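PDB 3W0K: bifunctional endomannanase/endoglucanase from Caldanaerobius polysaccharolyticus, which probably cleaves internal beta-1,4 linkages in mannan and cellulose-type chains, acting as a glycoside hydrolase of family 5. Local coordinates for residues A[110-115]-A[159-164]; A[198-203]-A[271-276]; A[239-244]-A[282-287]. One frame throughout, in Å; residues are numbered along the deposited sequence.

Interaction 1: residues A[110-115]-A[159-164]; sequences GFVYQW and VEAIRK
Trp115 NE1 donates a hydrogen bond to Leu134 O, just past barrel strand 130-133, and with the indole held there the CB of Trp115 is what meets Ile162 on the second helix. Everything that crosses this contact is apolar, a worked example of two neighbouring helices packed through apolar groups alone. The backbones come as near as 6.6 Å between the CA atoms of Trp115 and Ile162. Ile162 reaches over with CG1 and CD1 together: with CG1 beside its own backbone N (chi1 -69°) and the chain extended beyond it, CD1 stops 4.0 Å from Trp115 CB. The indole itself leads off from the partner helix, and CD1 of Ile162 comes up to it obliquely.

Earlier on both helices a pair of short side chains meets. Val112 CG1 touches the CB of Ala161 at 3.7 Å, methyl against methyl; the valine turns that branch anti to its N (chi1 173°), which leaves CG2 on the N side. The tryptophan is also packed from within its own helix, since Trp115 CD1 sits 3.7 Å above one face of the Phe111 ring, toward its rim. The two segments bury only 147 Å² against each other, but more of each helix joins in: Val112 also touches Arg157 and Thr158, and Ile162 touches Ala119. In the fold, helices 105-121 and 148-165 are consecutive members of the outer layer of the barrel, and beneath them Trp115 packs on Leu83 of strand 78-83 and on the ring of Phe132 in strand 130-133.

Interaction 2: residues A[198-203]-A[271-276]; sequences YQPMAL and IRWFED
Trp273 is driven from helix 267-284 into the turn that follows strand 192-197 of this (beta/alpha)8, or TIM, barrel, where Leu203, Gln199, Pro200 and Tyr198 receive it. It is the main buried residue here, with 102 Å² hidden by the other segment, and illustrates how one indole can satisfy a polar and an apolar neighbour at once. Trp273 NE1 gives a hydrogen bond of 2.9 Å to the backbone oxygen Gln199 O. That oxygen lies close to the indole plane, with an N-H...O angle of 155°, whereas seen from the peptide the donor stands above the carbonyl plane.

Leu203, next in buried surface, works on the ring's face. Its CD2 lies over the five-membered ring in a CH-pi contact, 4.2 Å from the centroid of the Trp273 pyrrole ring, while CD1 rests 3.8 Å from Trp273 CB, so both methyls are engaged. The indole extends from its helix with CG anti to the backbone N (chi1 168°), which carries it across to the turn. Pro200, joined to Gln199 by a cis peptide bond, slides alongside with its CD 3.7 Å from Trp273 NE1. A leucine in place of Trp273 would probably leave Gln199 O without its indole donor and open a gap beneath the Leu203 methyls.

Around this core, Tyr222 meets the indole edge-to-face. Tyr198 approaches the indole obliquely through its CA; its side chain starts off away from Trp273, and its OH is hydrogen-bonded with Glu258 OE1. The turn is braced from within as well: Pro200 is the N-cap of helix 201-204, and the first helical amide, Met201 N, bonds at 3.1 Å to Gln199 OE1, approaching from above the amide plane.

Interaction 3: residues A[239-244]-A[282-287]; sequences EYYKPW and KEFEWG
The ring of Tyr241 is sandwiched between two aromatic neighbours, one on each face. On one face lies CD2 of the preceding residue, Tyr240, 3.6 Å above the centre; against the opposite face comes the edge of the six-membered ring of Trp286. This second pair is a T-shaped stack, with planes at 87° and centroids 5.3 Å apart, and its nearest atoms, Tyr241 CD1 and Trp286 CZ3, are 3.6 Å apart, toward the rim of the tyrosine. Trp244 meets the same indole obliquely, its CB 3.9 Å from Trp286 CH2.

Phe284 completes the cluster in two ways. Its CE2 approaches Tyr241 CB at 4.0 Å, and within its own segment its CD2 stands over one face of the Trp286 indole. That placement is consistent with the turn of the chain between them: helix 267-284 ends in a Schellman motif, with Glu285 at positive phi as C-prime and Trp286 N reaching back to Tyr281 O.

The polar atoms of the cluster find partners beyond it. Tyr241 OH is hydrogen-bonded with both Arg196 O and Tyr281 OH, Trp286 NE1 donates to Gln248 OE1, and the NE2 of that glutamine serves Phe284 O, so the end of helix 267-284 is tied to the last turn of helix 234-249. Here an aromatic edge set against a ring face joins the two helices. Helix 234-249 and the end of helix 267-284 thus meet over strand 254-259, where Trp286 packs on Val254 and Ile256, and Gly287 makes backbone bonds with Ile256.

In the fold
Interactions 2 and 3 are close neighbours, their centres 14 Å apart. They share helix 267-284, their segments alternate along the chain, and they touch where Gln199 CG packs on Tyr240 CZ at 3.5 Å. Together they join the helices and turn around strands 192-197, 254-259 and 287-290. Interaction 1 lies across the chain's centre from interaction 2, their centres 36 Å apart, and its centre is 29 Å from that of interaction 3; it touches neither. Interaction 2 comes nearest to a bound ligand: the side chain of Tyr198 is about 4 Å from a Tris molecule, probably from the crystallisation liquor, which may mark the pocket at the C-terminal end of the barrel strands.

Interaction 1: residues A[110-115]-A[159-164]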
loop_
_atom_site.group_PDB
_atom_site.type_symbol
_atom_site.label_atom_id
_atom_site.label_comp_id
_atom_site.label_asym_id
_atom_site.label_seq_id
_atom_site.Cartn_x
_atom_site.Cartn_y
_atom_site.Cartn_z
ATOM N N GLY A 110 6.494 16.499 -13.495
ATOM C CA GLY A 110 7.553 15.688 -12.915
ATOM C C GLY A 110 7.058 14.291 -12.584
ATOM O O GLY A 110 7.762 13.307 -12.800
ATOM N N PHE A 111 5.833 14.221 -12.069
ATOM C CA PHE A 111 5.179 12.969 -11.692
ATOM C C PHE A 111 4.974 12.086 -12.921
ATOM O O PHE A 111 5.327 10.905 -12.912
ATOM C CB PHE A 111 3.829 13.295 -11.043
ATOM C CG PHE A 111 3.017 12.091 -10.649
ATOM C CD1 PHE A 111 3.389 11.312 -9.559
ATOM C CD2 PHE A 111 1.844 11.774 -11.330
ATOM C CE1 PHE A 111 2.601 10.240 -9.150
ATOM C CE2 PHE A 111 1.048 10.700 -10.926
ATOM C CZ PHE A 111 1.426 9.933 -9.834
ATOM N N VAL A 112 4.390 12.661 -13.969
ATOM C CA VAL A 112 4.148 11.930 -15.208
ATOM C C VAL A 112 5.475 11.459 -15.811
ATOM O O VAL A 112 5.581 10.320 -16.272
ATOM C CB VAL A 112 3.348 12.795 -16.219
ATOM C CG1 VAL A 112 3.254 12.096 -17.580
ATOM C CG2 VAL A 112 1.953 13.059 -15.674
ATOM N N TYR A 113 6.491 12.318 -15.762
ATOM C CA TYR A 113 7.812 11.985 -16.292
ATOM C C TYR A 113 8.414 10.782 -15.562
ATOM O O TYR A 113 8.997 9.903 -16.199
ATOM C CB TYR A 113 8.744 13.197 -16.194
ATOM C CG TYR A 113 10.199 12.902 -16.490
ATOM C CD1 TYR A 113 10.629 12.630 -17.789
ATOM C CD2 TYR A 113 11.147 12.895 -15.467
ATOM C CE1 TYR A 113 11.970 12.358 -18.058
ATOM C CE2 TYR A 113 12.484 12.625 -15.727
ATOM C CZ TYR A 113 12.889 12.357 -17.020
ATOM O OH TYR A 113 14.213 12.074 -17.267
ATOM N N GLN A 114 8.254 10.738 -14.238
ATOM C CA GLN A 114 8.768 9.632 -13.423
ATOM C C GLN A 114 8.158 8.325 -13.906
ATOM O O GLN A 114 8.861 7.336 -14.116
ATOM C CB GLN A 114 8.374 9.795 -11.950
ATOM C CG GLN A 114 8.739 11.109 -11.302
ATOM C CD GLN A 114 10.214 11.250 -11.042
ATOM O OE1 GLN A 114 10.897 12.037 -11.691
ATOM N NE2 GLN A 114 10.713 10.500 -10.071
ATOM N N TRP A 115 6.836 8.325 -14.051
ATOM C CA TRP A 115 6.125 7.138 -14.494
ATOM C C TRP A 115 6.459 6.736 -15.921
ATOM O O TRP A 115 6.488 5.549 -16.238
ATOM C CB TRP A 115 4.620 7.287 -14.264
ATOM C CG TRP A 115 4.262 6.976 -12.839
ATOM C CD1 TRP A 115 3.631 7.795 -11.945
ATOM C CD2 TRP A 115 4.562 5.763 -12.130
ATOM N NE1 TRP A 115 3.525 7.170 -10.723
ATOM C CE2 TRP A 115 4.088 5.923 -10.809
ATOM C CE3 TRP A 115 5.193 4.560 -12.481
ATOM C CZ2 TRP A 115 4.221 4.922 -9.836
ATOM C CZ3 TRP A 115 5.329 3.566 -11.515
ATOM C CH2 TRP A 115 4.843 3.755 -10.207
ATOM N N VAL A 159 -2.097 7.637 -16.574
ATOM C CA VAL A 159 -2.435 6.331 -17.136
ATOM C C VAL A 159 -2.240 6.333 -18.653
ATOM O O VAL A 159 -1.675 5.392 -19.215
ATOM C CB VAL A 159 -3.886 5.935 -16.779
ATOM C CG1 VAL A 159 -4.358 4.766 -17.634
ATOM C CG2 VAL A 159 -3.966 5.559 -15.303
ATOM N N GLU A 160 -2.678 7.407 -19.306
ATOM C CA GLU A 160 -2.529 7.519 -20.753
ATOM C C GLU A 160 -1.061 7.628 -21.160
ATOM O O GLU A 160 -0.647 7.058 -22.172
ATOM C CB GLU A 160 -3.332 8.709 -21.283
ATOM C CG GLU A 160 -4.843 8.473 -21.256
ATOM C CD GLU A 160 -5.654 9.638 -21.806
ATOM O OE1 GLU A 160 -5.073 10.707 -22.096
ATOM O OE2 GLU A 160 -6.887 9.482 -21.940
ATOM N N ALA A 161 -0.269 8.328 -20.353
ATOM C CA ALA A 161 1.155 8.489 -20.634
ATOM C C ALA A 161 1.880 7.146 -20.525
ATOM O O ALA A 161 2.730 6.820 -21.352
ATOM C CB ALA A 161 1.772 9.507 -19.685
ATOM N N ILE A 162 1.541 6.370 -19.497
ATOM C CA ILE A 162 2.150 5.054 -19.303
ATOM C C ILE A 162 1.748 4.118 -20.448
ATOM O O ILE A 162 2.599 3.454 -21.045
ATOM C CB ILE A 162 1.709 4.431 -17.951
ATOM C CG1 ILE A 162 2.323 5.215 -16.792
ATOM C CG2 ILE A 162 2.103 2.951 -17.876
ATOM C CD1 ILE A 162 1.716 4.872 -15.438
ATOM N N ARG A 163 0.457 4.101 -20.767
ATOM C CA ARG A 163 -0.069 3.240 -21.825
ATOM C C ARG A 163 0.428 3.561 -23.228
ATOM O O ARG A 163 0.455 2.681 -24.092
ATOM C CB ARG A 163 -1.595 3.207 -21.786
ATOM C CG ARG A 163 -2.118 2.428 -20.594
ATOM C CD ARG A 163 -3.630 2.404 -20.526
ATOM N NE ARG A 163 -4.086 1.548 -19.430
ATOM C CZ ARG A 163 -5.298 1.597 -18.885
ATOM N NH1 ARG A 163 -6.199 2.467 -19.324
ATOM N NH2 ARG A 163 -5.607 0.773 -17.894
ATOM N N LYS A 164 0.802 4.816 -23.465
ATOM C CA LYS A 164 1.322 5.205 -24.774
ATOM C C LYS A 164 2.665 4.504 -24.992
ATOM O O LYS A 164 3.002 4.110 -26.112
ATOM C CB LYS A 164 1.494 6.724 -24.857
ATOM C CG LYS A 164 2.004 7.211 -26.203
ATOM C CD LYS A 164 2.015 8.728 -26.279
ATOM C CE LYS A 164 2.584 9.203 -27.609
ATOM N NZ LYS A 164 4.002 8.777 -27.788
#

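Interaction 2: residues A[198-203]-A[271-276]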
loop_
_atom_site.group_PDB
_atom_site.type_symbol
_atom_site.label_atom_id
_atom_site.label_comp_id
_atom_site.label_asym_id
_atom_site.label_seq_id
_atom_site.Cartn_x
_atom_site.Cartn_y
_atom_site.Cartn_z
ATOM N N TYR A 198 -7.246 -0.597 7.534
ATOM C CA TYR A 198 -6.765 0.028 8.760
ATOM C C TYR A 198 -7.900 0.521 9.650
ATOM O O TYR A 198 -7.649 1.113 10.694
ATOM C CB TYR A 198 -5.851 1.211 8.435
ATOM C CG TYR A 198 -4.515 0.850 7.825
ATOM C CD1 TYR A 198 -3.684 -0.099 8.423
ATOM C CD2 TYR A 198 -4.050 1.509 6.688
ATOM C CE1 TYR A 198 -2.418 -0.374 7.907
ATOM C CE2 TYR A 198 -2.787 1.242 6.165
ATOM C CZ TYR A 198 -1.977 0.303 6.782
ATOM O OH TYR A 198 -0.712 0.061 6.295
ATOM N N GLN A 199 -9.140 0.310 9.222
ATOM C CA GLN A 199 -10.287 0.749 10.007
ATOM C C GLN A 199 -10.783 -0.343 10.946
ATOM O O GLN A 199 -10.882 -1.504 10.557
ATOM C CB GLN A 199 -11.425 1.205 9.093
ATOM C CG GLN A 199 -11.086 2.414 8.224
ATOM C CD GLN A 199 -10.668 3.647 9.024
ATOM O OE1 GLN A 199 -10.883 3.733 10.235
ATOM N NE2 GLN A 199 -10.066 4.609 8.338
ATOM N N PRO A 200 -11.111 0.024 12.195
ATOM C CA PRO A 200 -11.034 1.383 12.744
ATOM C C PRO A 200 -9.618 1.804 13.133
ATOM O O PRO A 200 -8.887 1.043 13.767
ATOM C CB PRO A 200 -11.944 1.301 13.968
ATOM C CG PRO A 200 -11.721 -0.102 14.443
ATOM C CD PRO A 200 -11.757 -0.893 13.156
ATOM N N MET A 201 -9.244 3.027 12.761
ATOM C CA MET A 201 -7.917 3.554 13.076
ATOM C C MET A 201 -7.646 3.574 14.578
ATOM O O MET A 201 -6.499 3.464 15.007
ATOM C CB MET A 201 -7.751 4.962 12.501
ATOM C CG MET A 201 -7.662 5.028 10.985
ATOM S SD MET A 201 -6.103 4.380 10.346
ATOM C CE MET A 201 -5.044 5.809 10.531
ATOM N N ALA A 202 -8.709 3.710 15.370
ATOM C CA ALA A 202 -8.599 3.734 16.827
ATOM C C ALA A 202 -7.996 2.439 17.360
ATOM O O ALA A 202 -7.441 2.407 18.459
ATOM C CB ALA A 202 -9.964 3.966 17.450
ATOM N N LEU A 203 -8.113 1.374 16.573
ATOM C CA LEU A 203 -7.577 0.074 16.953
ATOM C C LEU A 203 -6.233 -0.191 16.278
ATOM O O LEU A 203 -5.235 -0.446 16.950
ATOM C CB LEU A 203 -8.584 -1.030 16.596
ATOM C CG LEU A 203 -8.298 -2.487 16.985
ATOM C CD1 LEU A 203 -9.609 -3.239 17.082
ATOM C CD2 LEU A 203 -7.373 -3.161 15.979
ATOM N N ILE A 271 -5.993 -9.689 17.013
ATOM C CA ILE A 271 -6.375 -10.939 16.364
ATOM C C ILE A 271 -7.876 -10.980 16.087
ATOM O O ILE A 271 -8.290 -11.387 15.010
ATOM C CB ILE A 271 -5.946 -12.170 17.210
ATOM C CG1 ILE A 271 -4.427 -12.355 17.131
ATOM C CG2 ILE A 271 -6.671 -13.434 16.744
ATOM C CD1 ILE A 271 -3.923 -12.792 15.757
ATOM N N ARG A 272 -8.679 -10.522 17.047
ATOM C CA ARG A 272 -10.132 -10.508 16.885
ATOM C C ARG A 272 -10.528 -9.640 15.689
ATOM O O ARG A 272 -11.413 -9.998 14.910
ATOM C CB ARG A 272 -10.810 -9.989 18.159
ATOM C CG ARG A 272 -12.329 -9.983 18.094
ATOM C CD ARG A 272 -12.879 -11.383 17.893
ATOM N NE ARG A 272 -14.322 -11.370 17.668
ATOM C CZ ARG A 272 -14.899 -11.196 16.483
ATOM N NH1 ARG A 272 -14.155 -11.019 15.395
ATOM N NH2 ARG A 272 -16.223 -11.215 16.383
ATOM N N TRP A 273 -9.846 -8.508 15.544
ATOM C CA TRP A 273 -10.100 -7.593 14.441
ATOM C C TRP A 273 -9.622 -8.220 13.125
ATOM O O TRP A 273 -10.323 -8.158 12.113
ATOM C CB TRP A 273 -9.414 -6.250 14.711
ATOM C CG TRP A 273 -9.363 -5.346 13.525
ATOM C CD1 TRP A 273 -10.351 -4.520 13.072
ATOM C CD2 TRP A 273 -8.273 -5.212 12.608
ATOM N NE1 TRP A 273 -9.944 -3.884 11.919
ATOM C CE2 TRP A 273 -8.671 -4.294 11.614
ATOM C CE3 TRP A 273 -6.998 -5.788 12.529
ATOM C CZ2 TRP A 273 -7.838 -3.936 10.549
ATOM C CZ3 TRP A 273 -6.171 -5.434 11.473
ATOM C CH2 TRP A 273 -6.595 -4.517 10.496
ATOM N N PHE A 274 -8.447 -8.851 13.152
ATOM C CA PHE A 274 -7.908 -9.514 11.960
ATOM C C PHE A 274 -8.888 -10.565 11.444
ATOM O O PHE A 274 -9.079 -10.712 10.240
ATOM C CB PHE A 274 -6.572 -10.197 12.271
ATOM C CG PHE A 274 -5.364 -9.339 12.012
ATOM C CD1 PHE A 274 -5.043 -8.938 10.719
ATOM C CD2 PHE A 274 -4.520 -8.976 13.055
ATOM C CE1 PHE A 274 -3.893 -8.188 10.471
ATOM C CE2 PHE A 274 -3.367 -8.225 12.818
ATOM C CZ PHE A 274 -3.054 -7.831 11.522
ATOM N N GLU A 275 -9.501 -11.307 12.363
ATOM C CA GLU A 275 -10.456 -12.335 11.979
ATOM C C GLU A 275 -11.621 -11.759 11.183
ATOM O O GLU A 275 -12.079 -12.373 10.222
ATOM C CB GLU A 275 -10.949 -13.092 13.212
ATOM C CG GLU A 275 -9.864 -13.958 13.837
ATOM C CD GLU A 275 -10.258 -14.548 15.175
ATOM O OE1 GLU A 275 -11.020 -13.899 15.924
ATOM O OE2 GLU A 275 -9.785 -15.659 15.488
ATOM N N ASP A 276 -12.065 -10.560 11.551
ATOM C CA ASP A 276 -13.158 -9.906 10.841
ATOM C C ASP A 276 -12.759 -9.403 9.455
ATOM O O ASP A 276 -13.422 -9.724 8.468
ATOM C CB ASP A 276 -13.726 -8.745 11.658
ATOM C CG ASP A 276 -14.756 -9.190 12.678
ATOM O OD1 ASP A 276 -15.105 -10.390 12.714
ATOM O OD2 ASP A 276 -15.231 -8.324 13.436
#

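Interaction 3: residues A[239-244]-A[282-287]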
loop_
_atom_site.group_PDB
_atom_site.type_symbol
_atom_site.label_atom_id
_atom_site.label_comp_id
_atom_site.label_asym_id
_atom_site.label_seq_id
_atom_site.Cartn_x
_atom_site.Cartn_y
_atom_site.Cartn_z
ATOM N N GLU A 239 -20.170 -1.934 5.934
ATOM C CA GLU A 239 -20.664 -0.619 5.528
ATOM C C GLU A 239 -19.512 0.186 4.933
ATOM O O GLU A 239 -19.662 0.827 3.894
ATOM C CB GLU A 239 -21.250 0.134 6.721
ATOM C CG GLU A 239 -22.553 -0.443 7.253
ATOM C CD GLU A 239 -23.121 0.367 8.405
ATOM O OE1 GLU A 239 -23.151 1.615 8.302
ATOM O OE2 GLU A 239 -23.541 -0.245 9.413
ATOM N N TYR A 240 -18.360 0.104 5.588
ATOM C CA TYR A 240 -17.151 0.803 5.160
ATOM C C TYR A 240 -16.684 0.333 3.782
ATOM O O TYR A 240 -16.222 1.135 2.968
ATOM C CB TYR A 240 -16.047 0.591 6.202
ATOM C CG TYR A 240 -14.667 1.011 5.757
ATOM C CD1 TYR A 240 -14.336 2.357 5.611
ATOM C CD2 TYR A 240 -13.694 0.059 5.473
ATOM C CE1 TYR A 240 -13.065 2.742 5.189
ATOM C CE2 TYR A 240 -12.424 0.431 5.051
ATOM C CZ TYR A 240 -12.116 1.769 4.910
ATOM O OH TYR A 240 -10.856 2.119 4.487
ATOM N N TYR A 241 -16.815 -0.963 3.522
ATOM C CA TYR A 241 -16.394 -1.527 2.245
ATOM C C TYR A 241 -17.464 -1.550 1.158
ATOM O O TYR A 241 -17.157 -1.838 0.003
ATOM C CB TYR A 241 -15.826 -2.935 2.446
ATOM C CG TYR A 241 -14.446 -2.956 3.068
ATOM C CD1 TYR A 241 -13.391 -2.250 2.490
ATOM C CD2 TYR A 241 -14.195 -3.677 4.233
ATOM C CE1 TYR A 241 -12.118 -2.262 3.061
ATOM C CE2 TYR A 241 -12.929 -3.695 4.812
ATOM C CZ TYR A 241 -11.896 -2.981 4.221
ATOM O OH TYR A 241 -10.655 -2.968 4.813
ATOM N N LYS A 242 -18.703 -1.203 1.510
ATOM C CA LYS A 242 -19.796 -1.220 0.537
ATOM C C LYS A 242 -19.510 -0.470 -0.768
ATOM O O LYS A 242 -19.754 -1.005 -1.848
ATOM C CB LYS A 242 -21.111 -0.739 1.161
ATOM C CG LYS A 242 -22.311 -0.927 0.242
ATOM C CD LYS A 242 -23.611 -0.503 0.902
ATOM C CE LYS A 242 -24.807 -0.835 0.016
ATOM N NZ LYS A 242 -24.716 -0.200 -1.332
ATOM N N PRO A 243 -18.987 0.772 -0.693
ATOM C CA PRO A 243 -18.699 1.510 -1.930
ATOM C C PRO A 243 -17.676 0.783 -2.806
ATOM O O PRO A 243 -17.711 0.879 -4.037
ATOM C CB PRO A 243 -18.151 2.839 -1.411
ATOM C CG PRO A 243 -18.871 3.013 -0.108
ATOM C CD PRO A 243 -18.759 1.628 0.484
ATOM N N TRP A 244 -16.761 0.062 -2.162
ATOM C CA TRP A 244 -15.740 -0.698 -2.875
ATOM C C TRP A 244 -16.353 -1.953 -3.491
ATOM O O TRP A 244 -16.001 -2.344 -4.601
ATOM C CB TRP A 244 -14.589 -1.053 -1.932
ATOM C CG TRP A 244 -13.803 0.148 -1.504
ATOM C CD1 TRP A 244 -14.090 0.998 -0.475
ATOM C CD2 TRP A 244 -12.603 0.643 -2.110
ATOM N NE1 TRP A 244 -13.143 1.996 -0.404
ATOM C CE2 TRP A 244 -12.220 1.800 -1.396
ATOM C CE3 TRP A 244 -11.815 0.219 -3.189
ATOM C CZ2 TRP A 244 -11.077 2.541 -1.725
ATOM C CZ3 TRP A 244 -10.680 0.955 -3.518
ATOM C CH2 TRP A 244 -10.322 2.105 -2.785
ATOM N N LYS A 282 -11.857 -12.779 2.333
ATOM C CA LYS A 282 -12.066 -14.108 1.769
ATOM C C LYS A 282 -13.435 -14.174 1.094
ATOM O O LYS A 282 -13.562 -14.672 -0.027
ATOM C CB LYS A 282 -11.976 -15.180 2.858
ATOM C CG LYS A 282 -12.022 -16.599 2.306
ATOM C CD LYS A 282 -11.899 -17.633 3.404
ATOM C CE LYS A 282 -11.812 -19.033 2.821
ATOM N NZ LYS A 282 -11.678 -20.066 3.883
ATOM N N GLU A 283 -14.446 -13.638 1.771
ATOM C CA GLU A 283 -15.810 -13.618 1.244
ATOM C C GLU A 283 -15.895 -12.794 -0.040
ATOM O O GLU A 283 -16.549 -13.195 -1.006
ATOM C CB GLU A 283 -16.768 -13.039 2.289
ATOM C CG GLU A 283 -18.218 -12.958 1.824
ATOM C CD GLU A 283 -19.131 -12.301 2.840
ATOM O OE1 GLU A 283 -18.916 -12.490 4.054
ATOM O OE2 GLU A 283 -20.070 -11.595 2.419
ATOM N N PHE A 284 -15.212 -11.650 -0.042
ATOM C CA PHE A 284 -15.196 -10.744 -1.189
ATOM C C PHE A 284 -14.255 -11.233 -2.286
ATOM O O PHE A 284 -14.307 -10.745 -3.418
ATOM C CB PHE A 284 -14.731 -9.345 -0.763
ATOM C CG PHE A 284 -15.619 -8.665 0.249
ATOM C CD1 PHE A 284 -16.910 -9.123 0.509
ATOM C CD2 PHE A 284 -15.159 -7.545 0.933
ATOM C CE1 PHE A 284 -17.724 -8.472 1.433
ATOM C CE2 PHE A 284 -15.964 -6.888 1.857
ATOM C CZ PHE A 284 -17.251 -7.353 2.108
ATOM N N GLU A 285 -13.396 -12.190 -1.935
ATOM C CA GLU A 285 -12.396 -12.749 -2.843
ATOM C C GLU A 285 -11.375 -11.672 -3.214
ATOM O O GLU A 285 -11.008 -11.505 -4.379
ATOM C CB GLU A 285 -13.044 -13.360 -4.090
ATOM C CG GLU A 285 -13.879 -14.602 -3.791
ATOM C CD GLU A 285 -14.369 -15.316 -5.041
ATOM O OE1 GLU A 285 -13.866 -15.025 -6.148
ATOM O OE2 GLU A 285 -15.260 -16.183 -4.912
ATOM N N TRP A 286 -10.941 -10.933 -2.198
ATOM C CA TRP A 286 -9.962 -9.868 -2.368
ATOM C C TRP A 286 -8.578 -10.298 -1.917
ATOM O O TRP A 286 -8.425 -10.971 -0.893
ATOM C CB TRP A 286 -10.328 -8.652 -1.521
ATOM C CG TRP A 286 -11.512 -7.860 -1.964
ATOM C CD1 TRP A 286 -12.271 -8.049 -3.082
ATOM C CD2 TRP A 286 -12.063 -6.725 -1.288
ATOM N NE1 TRP A 286 -13.264 -7.097 -3.144
ATOM C CE2 TRP A 286 -13.158 -6.273 -2.053
ATOM C CE3 TRP A 286 -11.735 -6.046 -0.105
ATOM C CZ2 TRP A 286 -13.930 -5.169 -1.676
ATOM C CZ3 TRP A 286 -12.504 -4.948 0.272
ATOM C CH2 TRP A 286 -13.590 -4.522 -0.515
ATOM N N GLY A 287 -7.572 -9.867 -2.669
ATOM C CA GLY A 287 -6.199 -10.141 -2.301
ATOM C C GLY A 287 -5.832 -9.074 -1.283
ATOM O O GLY A 287 -6.497 -8.033 -1.194
#